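Local coordinates for protein transcription termination factor NusA (Planctomyces limnophilus, PDB 4MTN) that probably takes part in both transcription termination and antitermination, binding the core enzyme of RNA polymerase and the nascent RNA, at residues 5-9 against 54-59; 203-209 against 297-302; 274-278 against 347-353. All blocks are in the same frame, centred on the assembly; numbering follows the deposited sequence.

Contact 1: 5-9 against 54-59; sequences GNEVL and RTSGQP
Leu-9 spreads its two methyl groups over the backbone of residues 55-57, part of the loop joining strand 48-52 to strand 59-63 in the NusA N-terminal domain. The first turn of helix 7-18 thereby rests on the connection between two strands. CG of Leu-9 lies anti to its carbonyl carbon (chi1 -67°), and from there the fork opens across the loop: CD1 sits 3.6 Å from Thr-55 O and close to Ser-56 O, while CD2 comes to 3.7 Å from Gly-57 CA. A branched aliphatic side chain suits this place, because the loop offers mainly main-chain atoms here and the side chains of Arg-54 and Thr-55 point away.

Glycine is well chosen at position 57. Its phi of 99° is costly for other residues, and a side chain would be aimed straight at Leu-9 and the carbonyl of Gly-5. Gly-5, the first modelled residue, runs alongside, its CA 4.3 Å from Gln-58 CA.

Val-8 is buried, as is Gly-57. Its CG2, anti to the carbonyl carbon, bears on Gly-57 O and on the Pro-59 ring, a place that suits a compact branched residue. Val-8 and Pro-59 also touch helix 23-42, at Val-30 and Ile-34 respectively. Arg-54 ties the loop to the same helix through salt bridges with Glu-24 and Glu-31. The Val-8 and Pro-59 side chains run alongside one another but point opposite ways, with Val-8 CG2 3.9 Å from Pro-59 CG.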
ATOM      1  N   GLY A   5     -38.453  28.851 -15.392  1.00102.09           N
ATOM      2  CA  GLY A   5     -38.011  29.454 -14.149  1.00104.60           C
ATOM      3  C   GLY A   5     -38.178  28.526 -12.961  1.00107.22           C
ATOM      4  O   GLY A   5     -37.215  27.912 -12.501  1.00102.94           O
ATOM      5  N   ASN A   6     -39.408  28.420 -12.467  1.00116.04           N
ATOM      6  CA  ASN A   6     -39.703  27.551 -11.335  1.00120.71           C
ATOM      7  C   ASN A   6     -39.923  26.111 -11.782  1.00121.75           C
ATOM      8  O   ASN A   6     -40.094  25.215 -10.957  1.00123.19           O
ATOM      9  CB  ASN A   6     -40.930  28.058 -10.575  1.00129.29           C
ATOM     10  CG  ASN A   6     -42.207  27.931 -11.381  1.00135.03           C
ATOM     11  OD1 ASN A   6     -42.936  26.945 -11.262  1.00138.22           O
ATOM     12  ND2 ASN A   6     -42.486  28.930 -12.211  1.00136.77           N
ATOM     13  N   GLU A   7     -39.919  25.900 -13.095  1.00121.61           N
ATOM     14  CA  GLU A   7     -40.044  24.563 -13.662  1.00121.22           C
ATOM     15  C   GLU A   7     -38.833  23.719 -13.279  1.00115.87           C
ATOM     16  O   GLU A   7     -38.924  22.497 -13.161  1.00116.54           O
ATOM     17  CB  GLU A   7     -40.185  24.636 -15.185  1.00122.03           C
ATOM     18  CG  GLU A   7     -40.550  23.316 -15.845  1.00123.59           C
ATOM     19  CD  GLU A   7     -40.529  23.396 -17.360  1.00123.15           C
ATOM     20  OE1 GLU A   7     -39.727  24.186 -17.903  1.00119.36           O
ATOM     21  OE2 GLU A   7     -41.315  22.673 -18.007  1.00126.69           O
ATOM     22  N   VAL A   8     -37.702  24.389 -13.082  1.00110.18           N
ATOM     23  CA  VAL A   8     -36.475  23.728 -12.660  1.00104.30           C
ATOM     24  C   VAL A   8     -36.568  23.301 -11.197  1.00103.50           C
ATOM     25  O   VAL A   8     -36.079  22.237 -10.818  1.00101.61           O
ATOM     26  CB  VAL A   8     -35.250  24.645 -12.848  1.00101.68           C
ATOM     27  CG1 VAL A   8     -33.964  23.893 -12.539  1.00 99.11           C
ATOM     28  CG2 VAL A   8     -35.218  25.200 -14.264  1.00100.67           C
ATOM     29  N   LEU A   9     -37.207  24.137 -10.383  1.00104.74           N
ATOM     30  CA  LEU A   9     -37.372  23.852  -8.961  1.00105.34           C
ATOM     31  C   LEU A   9     -38.223  22.608  -8.731  1.00111.96           C
ATOM     32  O   LEU A   9     -38.036  21.890  -7.748  1.00114.41           O
ATOM     33  CB  LEU A   9     -37.996  25.048  -8.241  1.00105.55           C
ATOM     34  CG  LEU A   9     -37.148  26.318  -8.152  1.00102.52           C
ATOM     35  CD1 LEU A   9     -37.807  27.329  -7.227  1.00 85.75           C
ATOM     36  CD2 LEU A   9     -35.739  25.993  -7.683  1.00 76.37           C
ATOM     37  N   ARG A  54     -30.165  29.404  -7.124  1.00 88.85           N
ATOM     38  CA  ARG A  54     -30.631  28.389  -6.189  1.00 89.40           C
ATOM     39  C   ARG A  54     -32.017  28.707  -5.628  1.00 95.58           C
ATOM     40  O   ARG A  54     -32.863  27.821  -5.513  1.00 96.80           O
ATOM     41  CB  ARG A  54     -29.627  28.222  -5.047  1.00 87.31           C
ATOM     42  CG  ARG A  54     -28.273  27.684  -5.493  1.00 80.99           C
ATOM     43  CD  ARG A  54     -28.424  26.353  -6.215  1.00 74.52           C
ATOM     44  NE  ARG A  54     -27.139  25.789  -6.620  1.00 69.93           N
ATOM     45  CZ  ARG A  54     -26.612  25.922  -7.833  1.00 64.79           C
ATOM     46  NH1 ARG A  54     -27.259  26.602  -8.769  1.00 64.38           N
ATOM     47  NH2 ARG A  54     -25.438  25.372  -8.112  1.00 60.78           N
ATOM     48  N   THR A  55     -32.243  29.968  -5.276  1.00100.70           N
ATOM     49  CA  THR A  55     -33.522  30.374  -4.703  1.00107.72           C
ATOM     50  C   THR A  55     -34.657  30.393  -5.728  1.00111.38           C
ATOM     51  O   THR A  55     -35.689  29.751  -5.532  1.00115.09           O
ATOM     52  CB  THR A  55     -33.423  31.768  -4.054  1.00110.51           C
ATOM     53  OG1 THR A  55     -32.985  32.722  -5.030  1.00109.71           O
ATOM     54  CG2 THR A  55     -32.439  31.746  -2.895  1.00110.31           C
ATOM     55  N   SER A  56     -34.463  31.129  -6.819  1.00111.76           N
ATOM     56  CA  SER A  56     -35.511  31.298  -7.825  1.00115.22           C
ATOM     57  C   SER A  56     -35.606  30.122  -8.797  1.00111.54           C
ATOM     58  O   SER A  56     -36.703  29.679  -9.136  1.00114.26           O
ATOM     59  CB  SER A  56     -35.291  32.597  -8.602  1.00118.13           C
ATOM     60  OG  SER A  56     -33.986  32.653  -9.147  1.00117.11           O
ATOM     61  N   GLY A  57     -34.460  29.625  -9.250  1.00107.83           N
ATOM     62  CA  GLY A  57     -34.434  28.489 -10.154  1.00104.29           C
ATOM     63  C   GLY A  57     -34.271  28.858 -11.616  1.00102.01           C
ATOM     64  O   GLY A  57     -34.267  27.984 -12.482  1.00100.56           O
ATOM     65  N   GLN A  58     -34.136  30.151 -11.896  1.00102.40           N
ATOM     66  CA  GLN A  58     -34.013  30.622 -13.274  1.00100.38           C
ATOM     67  C   GLN A  58     -32.606  30.400 -13.828  1.00 92.74           C
ATOM     68  O   GLN A  58     -31.626  30.907 -13.281  1.00 91.34           O
ATOM     69  CB  GLN A  58     -34.395  32.103 -13.369  1.00109.43           C
ATOM     70  CG  GLN A  58     -33.747  32.994 -12.321  1.00117.72           C
ATOM     71  CD  GLN A  58     -34.261  34.420 -12.369  1.00127.05           C
ATOM     72  OE1 GLN A  58     -35.174  34.738 -13.130  1.00130.21           O
ATOM     73  NE2 GLN A  58     -33.676  35.287 -11.550  1.00131.24           N
ATOM     74  N   PRO A  59     -32.506  29.624 -14.919  1.00 92.46           N
ATOM     75  CA  PRO A  59     -31.233  29.305 -15.579  1.00 90.16           C
ATOM     76  C   PRO A  59     -30.579  30.515 -16.245  1.00 93.04           C
ATOM     77  O   PRO A  59     -31.245  31.270 -16.952  1.00 91.64           O
ATOM     78  CB  PRO A  59     -31.634  28.263 -16.633  1.00 88.13           C
ATOM     79  CG  PRO A  59     -32.968  27.748 -16.191  1.00 88.32           C
ATOM     80  CD  PRO A  59     -33.635  28.914 -15.541  1.00 91.64           C
TER

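Contact 2: 203-209 against 297-302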
ATOM      1  N   GLU A 203       2.177  -8.273   8.613  1.00 44.41           N
ATOM      2  CA  GLU A 203       1.557  -9.404   7.937  1.00 45.04           C
ATOM      3  C   GLU A 203       0.150  -9.558   8.502  1.00 42.22           C
ATOM      4  O   GLU A 203      -0.023  -9.980   9.646  1.00 40.70           O
ATOM      5  CB  GLU A 203       2.370 -10.683   8.126  1.00 54.29           C
ATOM      6  CG  GLU A 203       3.676 -10.698   7.351  1.00 67.65           C
ATOM      7  CD  GLU A 203       4.331 -12.064   7.338  1.00 79.46           C
ATOM      8  OE1 GLU A 203       3.680 -13.043   7.765  1.00 82.00           O
ATOM      9  OE2 GLU A 203       5.496 -12.158   6.902  1.00 83.51           O
ATOM     10  N   ALA A 204      -0.846  -9.221   7.688  1.00 39.51           N
ATOM     11  CA  ALA A 204      -2.219  -9.052   8.159  1.00 40.27           C
ATOM     12  C   ALA A 204      -2.800 -10.306   8.802  1.00 47.08           C
ATOM     13  O   ALA A 204      -2.792 -11.386   8.212  1.00 48.15           O
ATOM     14  CB  ALA A 204      -3.108  -8.600   7.012  1.00 40.98           C
ATOM     15  N   GLY A 205      -3.312 -10.145  10.018  1.00 50.89           N
ATOM     16  CA  GLY A 205      -3.934 -11.236  10.744  1.00 46.91           C
ATOM     17  C   GLY A 205      -2.944 -12.085  11.515  1.00 42.92           C
ATOM     18  O   GLY A 205      -3.331 -13.045  12.182  1.00 43.28           O
ATOM     19  N   TYR A 206      -1.665 -11.733  11.431  1.00 42.17           N
ATOM     20  CA  TYR A 206      -0.626 -12.530  12.074  1.00 43.44           C
ATOM     21  C   TYR A 206       0.289 -11.710  12.983  1.00 41.03           C
ATOM     22  O   TYR A 206       0.236 -11.850  14.204  1.00 42.23           O
ATOM     23  CB  TYR A 206       0.200 -13.256  11.012  1.00 45.99           C
ATOM     24  CG  TYR A 206      -0.584 -14.313  10.267  1.00 52.31           C
ATOM     25  CD1 TYR A 206      -1.213 -14.022   9.062  1.00 51.29           C
ATOM     26  CD2 TYR A 206      -0.703 -15.600  10.774  1.00 44.12           C
ATOM     27  CE1 TYR A 206      -1.934 -14.988   8.381  1.00 49.92           C
ATOM     28  CE2 TYR A 206      -1.420 -16.570  10.100  1.00 49.15           C
ATOM     29  CZ  TYR A 206      -2.034 -16.260   8.907  1.00 52.44           C
ATOM     30  OH  TYR A 206      -2.748 -17.227   8.239  1.00 61.44           O
ATOM     31  N   ARG A 207       1.126 -10.858  12.398  1.00 41.28           N
ATOM     32  CA  ARG A 207       2.097 -10.113  13.195  1.00 45.11           C
ATOM     33  C   ARG A 207       2.424  -8.736  12.622  1.00 45.62           C
ATOM     34  O   ARG A 207       2.518  -8.563  11.407  1.00 46.07           O
ATOM     35  CB  ARG A 207       3.382 -10.929  13.343  1.00 50.06           C
ATOM     36  CG  ARG A 207       4.353 -10.385  14.378  1.00 51.29           C
ATOM     37  CD  ARG A 207       5.472 -11.375  14.652  1.00 55.20           C
ATOM     38  NE  ARG A 207       4.961 -12.653  15.138  1.00 56.89           N
ATOM     39  CZ  ARG A 207       4.704 -12.920  16.415  1.00 61.38           C
ATOM     40  NH1 ARG A 207       4.909 -11.995  17.343  1.00 60.10           N
ATOM     41  NH2 ARG A 207       4.241 -14.112  16.766  1.00 65.48           N
ATOM     42  N   THR A 208       2.609  -7.764  13.513  1.00 46.17           N
ATOM     43  CA  THR A 208       2.982  -6.408  13.123  1.00 41.95           C
ATOM     44  C   THR A 208       4.075  -5.842  14.029  1.00 41.82           C
ATOM     45  O   THR A 208       3.921  -5.809  15.250  1.00 44.05           O
ATOM     46  CB  THR A 208       1.771  -5.455  13.160  1.00 43.47           C
ATOM     47  OG1 THR A 208       0.742  -5.948  12.295  1.00 49.18           O
ATOM     48  CG2 THR A 208       2.177  -4.060  12.710  1.00 45.50           C
ATOM     49  N   LYS A 209       5.175  -5.398  13.428  1.00 41.96           N
ATOM     50  CA  LYS A 209       6.247  -4.745  14.175  1.00 40.69           C
ATOM     51  C   LYS A 209       6.110  -3.226  14.105  1.00 45.35           C
ATOM     52  O   LYS A 209       6.011  -2.653  13.020  1.00 48.36           O
ATOM     53  CB  LYS A 209       7.619  -5.173  13.648  1.00 37.04           C
ATOM     54  CG  LYS A 209       8.033  -6.586  14.037  1.00 33.85           C
ATOM     55  CD  LYS A 209       9.425  -6.913  13.509  1.00 38.10           C
ATOM     56  CE  LYS A 209       9.866  -8.311  13.915  1.00 39.14           C
ATOM     57  NZ  LYS A 209       9.955  -8.462  15.395  1.00 40.67           N
ATOM     58  N   GLN A 297       9.030 -15.326   9.269  1.00 62.69           N
ATOM     59  CA  GLN A 297       8.245 -14.120   9.520  1.00 60.85           C
ATOM     60  C   GLN A 297       9.037 -13.012  10.211  1.00 56.24           C
ATOM     61  O   GLN A 297       8.922 -11.842   9.847  1.00 52.41           O
ATOM     62  CB  GLN A 297       7.016 -14.471  10.362  1.00 61.23           C
ATOM     63  CG  GLN A 297       6.013 -13.340  10.506  1.00 62.19           C
ATOM     64  CD  GLN A 297       4.910 -13.669  11.492  1.00 62.96           C
ATOM     65  OE1 GLN A 297       5.173 -14.088  12.619  1.00 63.60           O
ATOM     66  NE2 GLN A 297       3.664 -13.488  11.068  1.00 62.26           N
ATOM     67  N   ASN A 298       9.831 -13.386  11.212  1.00 54.48           N
ATOM     68  CA  ASN A 298      10.576 -12.424  12.021  1.00 52.18           C
ATOM     69  C   ASN A 298      11.490 -11.512  11.204  1.00 52.01           C
ATOM     70  O   ASN A 298      11.297 -10.296  11.180  1.00 51.73           O
ATOM     71  CB  ASN A 298      11.400 -13.153  13.083  1.00 48.38           C
ATOM     72  CG  ASN A 298      11.971 -12.209  14.126  1.00 48.77           C
ATOM     73  OD1 ASN A 298      11.287 -11.303  14.601  1.00 47.95           O
ATOM     74  ND2 ASN A 298      13.233 -12.414  14.482  1.00 50.60           N
ATOM     75  N   VAL A 299      12.487 -12.102  10.551  1.00 53.03           N
ATOM     76  CA  VAL A 299      13.433 -11.350   9.729  1.00 57.33           C
ATOM     77  C   VAL A 299      12.718 -10.575   8.624  1.00 56.08           C
ATOM     78  O   VAL A 299      13.053  -9.422   8.341  1.00 55.64           O
ATOM     79  CB  VAL A 299      14.486 -12.279   9.089  1.00 62.87           C
ATOM     80  CG1 VAL A 299      15.364 -11.510   8.116  1.00 63.99           C
ATOM     81  CG2 VAL A 299      15.334 -12.933  10.159  1.00 72.22           C
ATOM     82  N   ARG A 300      11.727 -11.220   8.015  1.00 52.49           N
ATOM     83  CA  ARG A 300      10.934 -10.621   6.947  1.00 55.05           C
ATOM     84  C   ARG A 300      10.307  -9.303   7.392  1.00 54.45           C
ATOM     85  O   ARG A 300      10.371  -8.303   6.677  1.00 56.13           O
ATOM     86  CB  ARG A 300       9.844 -11.596   6.496  1.00 61.26           C
ATOM     87  CG  ARG A 300       9.190 -11.259   5.168  1.00 68.46           C
ATOM     88  CD  ARG A 300       8.034 -12.207   4.901  1.00 77.13           C
ATOM     89  NE  ARG A 300       8.358 -13.571   5.306  1.00 86.42           N
ATOM     90  CZ  ARG A 300       7.455 -14.519   5.533  1.00 94.43           C
ATOM     91  NH1 ARG A 300       6.164 -14.253   5.397  1.00 97.24           N
ATOM     92  NH2 ARG A 300       7.841 -15.733   5.900  1.00 98.46           N
ATOM     93  N   LEU A 301       9.706  -9.310   8.578  1.00 52.67           N
ATOM     94  CA  LEU A 301       9.105  -8.107   9.139  1.00 52.56           C
ATOM     95  C   LEU A 301      10.173  -7.106   9.568  1.00 43.38           C
ATOM     96  O   LEU A 301       9.998  -5.897   9.421  1.00 48.89           O
ATOM     97  CB  LEU A 301       8.206  -8.458  10.327  1.00 52.09           C
ATOM     98  CG  LEU A 301       6.906  -9.191   9.993  1.00 50.77           C
ATOM     99  CD1 LEU A 301       6.151  -9.555  11.261  1.00 43.91           C
ATOM    100  CD2 LEU A 301       6.039  -8.343   9.074  1.00 49.94           C
ATOM    101  N   ALA A 302      11.279  -7.618  10.097  1.00 44.06           N
ATOM    102  CA  ALA A 302      12.384  -6.773  10.531  1.00 44.31           C
ATOM    103  C   ALA A 302      13.015  -6.051   9.345  1.00 58.87           C
ATOM    104  O   ALA A 302      13.542  -4.948   9.486  1.00 61.50           O
ATOM    105  CB  ALA A 302      13.425  -7.595  11.266  1.00 45.32           C
TER
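At the edge of the Arg-207 guanidinium, near its plane, lies the amide oxygen of Gln-297; the two flat groups stand steeply against each other, 76° apart. Arg-207 NE donates to Gln-297 OE1 at 2.9 Å, meeting the oxygen from above the carbonyl plane, 49° out of it. The other guanidinium, that of Arg-300, has Gln-297 CA over one face, toward its rim, and its NH1 forms a salt bridge of 2.7 Å with Glu-203 OE2. These two charged planes are only moderately inclined to each other.

Gln-297 links the two systems. With CG anti to the backbone nitrogen (chi1 -171°) and the chain extended, its amide reaches between Arg-207 and Glu-203, where NE2 makes a weak bond of 3.3 Å to Glu-203 OE1. A leucine in its place would probably leave Arg-207 NE without this acceptor and Glu-203 OE1 without its amide donor.

Leu-301 lies among the aliphatic stems of Glu-203, Arg-207 and Lys-209, which give it greasy surroundings: CD1 packs 3.7 Å from Arg-207 CG, CD2 3.8 Å from Glu-203 CG, and CB 3.7 Å from Lys-209 CD. Lys-209 NZ bonds weakly to Asn-298 OD1, but its main partner is Glu-246, which also takes Arg-207 NH1; Asn-298 ND2 is held by Ala-291 O.

Glu-203 O accepts from both Tyr-206 N and Arg-207 N, a classic beta bulge in the turn between strands 195-203 and 207-214. The hairpin end of these two strands in the first KH domain meets helix 297-306, which directly follows the GxxG loop of the second, an interface consistent with the tandem KH module of NusA proteins.

Contact 3: 274-278 against 347-353; sequences PMLGR and GFLSFED
Leu-276 lies over one face of the Phe-348 ring while selenomethionine Met-275 comes to its edge. Leu-276 CG makes a CH-pi contact 4.1 Å from the Phe-348 centroid. The Met-275 chain crosses the ring at about a right angle, bent at its end (chi3 55°), with CE 3.5 Å from Phe-348 CZ and the selenium in a Met-aromatic contact. A flat aromatic ring suits this place by serving both neighbours.

Arg-278 and Asp-353 also cross almost perpendicularly, their planes 70° apart. Arg-278 NH2 forms a salt bridge with Asp-353 OD1 at 2.7 Å; the oxygen lies near the guanidinium plane, and NH2 reaches it from above the carboxylate plane. Arg-278 NH1 adds a weak bond to Asp-353 OD2. Leu-276 CD1 lies over a face of this guanidinium and 3.7 Å from Asp-353 CB. Asp-353 OD2 also accepts a bond from Ser-350 N, which is likely to steady the carboxylate.

Arg-278 follows Gly-277 in a G1 beta bulge, and Gly-347 closes the preceding helix in a Schellman motif. The side chains of Met-275, Leu-276 and Arg-278 thus join the loop between strands 269-273 and 278-282, probably of the second KH domain, to the helix-hairpin-helix domain.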
ATOM      1  N   PRO A 274      26.164  -1.834   1.874  1.00 70.49           N
ATOM      2  CA  PRO A 274      25.469  -0.819   1.069  1.00 70.08           C
ATOM      3  C   PRO A 274      25.279  -1.207  -0.398  1.00 70.22           C
ATOM      4  O   PRO A 274      24.255  -0.861  -0.988  1.00 69.56           O
ATOM      5  CB  PRO A 274      26.387   0.403   1.183  1.00 70.85           C
ATOM      6  CG  PRO A 274      27.137   0.197   2.453  1.00 69.99           C
ATOM      7  CD  PRO A 274      27.356  -1.280   2.539  1.00 69.97           C
HETATM    8  N   MSE A 275      26.250  -1.912  -0.974  1.00 70.88           N
HETATM    9  CA  MSE A 275      26.197  -2.268  -2.389  1.00 67.68           C
HETATM   10  C   MSE A 275      25.081  -3.261  -2.699  1.00 65.64           C
HETATM   11  O   MSE A 275      24.471  -3.207  -3.768  1.00 64.97           O
HETATM   12  CB  MSE A 275      27.540  -2.838  -2.842  1.00 68.53           C
HETATM   13  CG  MSE A 275      28.641  -1.799  -2.933  1.00 72.52           C
HETATM   14 SE   MSE A 275      30.270  -2.498  -3.736  1.00105.85          SE
HETATM   15  CE  MSE A 275      29.525  -3.169  -5.406  1.00123.74           C
ATOM     16  N   LEU A 276      24.819  -4.171  -1.768  1.00 63.29           N
ATOM     17  CA  LEU A 276      23.729  -5.125  -1.928  1.00 58.89           C
ATOM     18  C   LEU A 276      22.455  -4.636  -1.251  1.00 55.46           C
ATOM     19  O   LEU A 276      21.412  -5.287  -1.331  1.00 51.48           O
ATOM     20  CB  LEU A 276      24.124  -6.492  -1.368  1.00 59.74           C
ATOM     21  CG  LEU A 276      24.977  -7.373  -2.278  1.00 61.52           C
ATOM     22  CD1 LEU A 276      25.407  -8.633  -1.549  1.00 62.17           C
ATOM     23  CD2 LEU A 276      24.206  -7.719  -3.544  1.00 61.32           C
ATOM     24  N   GLY A 277      22.543  -3.482  -0.593  1.00 56.88           N
ATOM     25  CA  GLY A 277      21.430  -2.949   0.172  1.00 61.16           C
ATOM     26  C   GLY A 277      21.023  -3.931   1.251  1.00 65.25           C
ATOM     27  O   GLY A 277      19.838  -4.122   1.526  1.00 61.36           O
ATOM     28  N   ARG A 278      22.022  -4.556   1.866  1.00 72.17           N
ATOM     29  CA  ARG A 278      21.794  -5.664   2.782  1.00 74.16           C
ATOM     30  C   ARG A 278      22.486  -5.459   4.126  1.00 77.66           C
ATOM     31  O   ARG A 278      23.648  -5.061   4.183  1.00 83.46           O
ATOM     32  CB  ARG A 278      22.274  -6.969   2.140  1.00 76.55           C
ATOM     33  CG  ARG A 278      22.327  -8.160   3.080  1.00 81.22           C
ATOM     34  CD  ARG A 278      23.050  -9.329   2.433  1.00 86.32           C
ATOM     35  NE  ARG A 278      22.439  -9.715   1.164  1.00 88.28           N
ATOM     36  CZ  ARG A 278      22.980 -10.574   0.306  1.00 90.58           C
ATOM     37  NH1 ARG A 278      24.150 -11.137   0.578  1.00 92.51           N
ATOM     38  NH2 ARG A 278      22.355 -10.867  -0.826  1.00 89.98           N
ATOM     39  N   GLY A 347      30.528  -7.950   0.926  1.00 66.79           N
ATOM     40  CA  GLY A 347      29.272  -8.612   1.233  1.00 66.50           C
ATOM     41  C   GLY A 347      28.719  -9.527   0.155  1.00 68.35           C
ATOM     42  O   GLY A 347      27.639 -10.096   0.315  1.00 66.13           O
ATOM     43  N   PHE A 348      29.455  -9.675  -0.942  1.00 70.75           N
ATOM     44  CA  PHE A 348      29.033 -10.563  -2.020  1.00 64.18           C
ATOM     45  C   PHE A 348      29.479 -11.995  -1.744  1.00 65.23           C
ATOM     46  O   PHE A 348      30.672 -12.269  -1.615  1.00 67.54           O
ATOM     47  CB  PHE A 348      29.587 -10.082  -3.361  1.00 62.50           C
ATOM     48  CG  PHE A 348      29.064  -8.740  -3.783  1.00 61.34           C
ATOM     49  CD1 PHE A 348      27.921  -8.641  -4.558  1.00 58.90           C
ATOM     50  CD2 PHE A 348      29.712  -7.578  -3.402  1.00 61.68           C
ATOM     51  CE1 PHE A 348      27.436  -7.408  -4.946  1.00 58.60           C
ATOM     52  CE2 PHE A 348      29.231  -6.343  -3.787  1.00 60.86           C
ATOM     53  CZ  PHE A 348      28.090  -6.258  -4.558  1.00 52.07           C
ATOM     54  N   LEU A 349      28.515 -12.904  -1.652  1.00 64.65           N
ATOM     55  CA  LEU A 349      28.805 -14.291  -1.304  1.00 65.41           C
ATOM     56  C   LEU A 349      28.436 -15.251  -2.430  1.00 59.36           C
ATOM     57  O   LEU A 349      29.306 -15.904  -3.008  1.00 61.59           O
ATOM     58  CB  LEU A 349      28.072 -14.677  -0.020  1.00 67.23           C
ATOM     59  CG  LEU A 349      28.458 -13.861   1.216  1.00 71.64           C
ATOM     60  CD1 LEU A 349      27.585 -14.227   2.407  1.00 76.48           C
ATOM     61  CD2 LEU A 349      29.933 -14.050   1.544  1.00 71.18           C
ATOM     62  N   SER A 350      27.147 -15.339  -2.735  1.00 52.71           N
ATOM     63  CA  SER A 350      26.673 -16.232  -3.787  1.00 59.11           C
ATOM     64  C   SER A 350      26.806 -15.591  -5.165  1.00 62.62           C
ATOM     65  O   SER A 350      27.226 -14.439  -5.285  1.00 63.35           O
ATOM     66  CB  SER A 350      25.219 -16.631  -3.533  1.00 59.19           C
ATOM     67  OG  SER A 350      24.366 -15.500  -3.568  1.00 59.30           O
ATOM     68  N   PHE A 351      26.439 -16.339  -6.201  1.00 65.61           N
ATOM     69  CA  PHE A 351      26.474 -15.824  -7.565  1.00 64.23           C
ATOM     70  C   PHE A 351      25.259 -14.948  -7.836  1.00 62.75           C
ATOM     71  O   PHE A 351      25.264 -14.130  -8.756  1.00 62.11           O
ATOM     72  CB  PHE A 351      26.540 -16.971  -8.577  1.00 50.57           C
ATOM     73  CG  PHE A 351      27.894 -17.614  -8.675  1.00 55.68           C
ATOM     74  CD1 PHE A 351      28.874 -17.076  -9.494  1.00 51.60           C
ATOM     75  CD2 PHE A 351      28.190 -18.755  -7.947  1.00 58.70           C
ATOM     76  CE1 PHE A 351      30.122 -17.662  -9.585  1.00 52.47           C
ATOM     77  CE2 PHE A 351      29.437 -19.346  -8.035  1.00 60.69           C
ATOM     78  CZ  PHE A 351      30.404 -18.799  -8.855  1.00 53.25           C
ATOM     79  N   GLU A 352      24.220 -15.125  -7.027  1.00 65.32           N
ATOM     80  CA  GLU A 352      23.029 -14.289  -7.107  1.00 66.63           C
ATOM     81  C   GLU A 352      23.376 -12.847  -6.757  1.00 61.87           C
ATOM     82  O   GLU A 352      22.906 -11.910  -7.401  1.00 60.08           O
ATOM     83  CB  GLU A 352      21.933 -14.809  -6.172  1.00 74.54           C
ATOM     84  CG  GLU A 352      21.220 -16.063  -6.657  1.00 84.55           C
ATOM     85  CD  GLU A 352      22.056 -17.324  -6.508  1.00 94.77           C
ATOM     86  OE1 GLU A 352      23.159 -17.252  -5.927  1.00 97.13           O
ATOM     87  OE2 GLU A 352      21.606 -18.391  -6.976  1.00 97.19           O
ATOM     88  N   ASP A 353      24.209 -12.684  -5.734  1.00 61.34           N
ATOM     89  CA  ASP A 353      24.625 -11.363  -5.282  1.00 60.85           C
ATOM     90  C   ASP A 353      25.510 -10.683  -6.317  1.00 58.98           C
ATOM     91  O   ASP A 353      25.471  -9.464  -6.479  1.00 59.69           O
ATOM     92  CB  ASP A 353      25.364 -11.462  -3.945  1.00 65.12           C
ATOM     93  CG  ASP A 353      24.574 -12.216  -2.895  1.00 66.72           C
ATOM     94  OD1 ASP A 353      23.327 -12.213  -2.969  1.00 68.00           O
ATOM     95  OD2 ASP A 353      25.200 -12.813  -1.994  1.00 67.73           O
TER

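How the contacts relate
Contacts 1, 2 and 3 are spread along an elongated single chain. Contact 1 closes within the N-terminal domain before the others open, its centre 60 Å from that of contact 2 and 72 Å from that of contact 3, and it lies across the chain's centre from contact 3. In sequence the S1 domain lies between. Contacts 2 and 3 have centres 24 Å apart and nearest atoms about 9 Å apart; their segments alternate along the sequence, 203-209, 274-278, 297-302, 347-353. What is probably the second KH domain supplies a partner to both, meeting the first KH domain at contact 2 and the helix-hairpin-helix domain at contact 3, so the C-terminal modules are chained together.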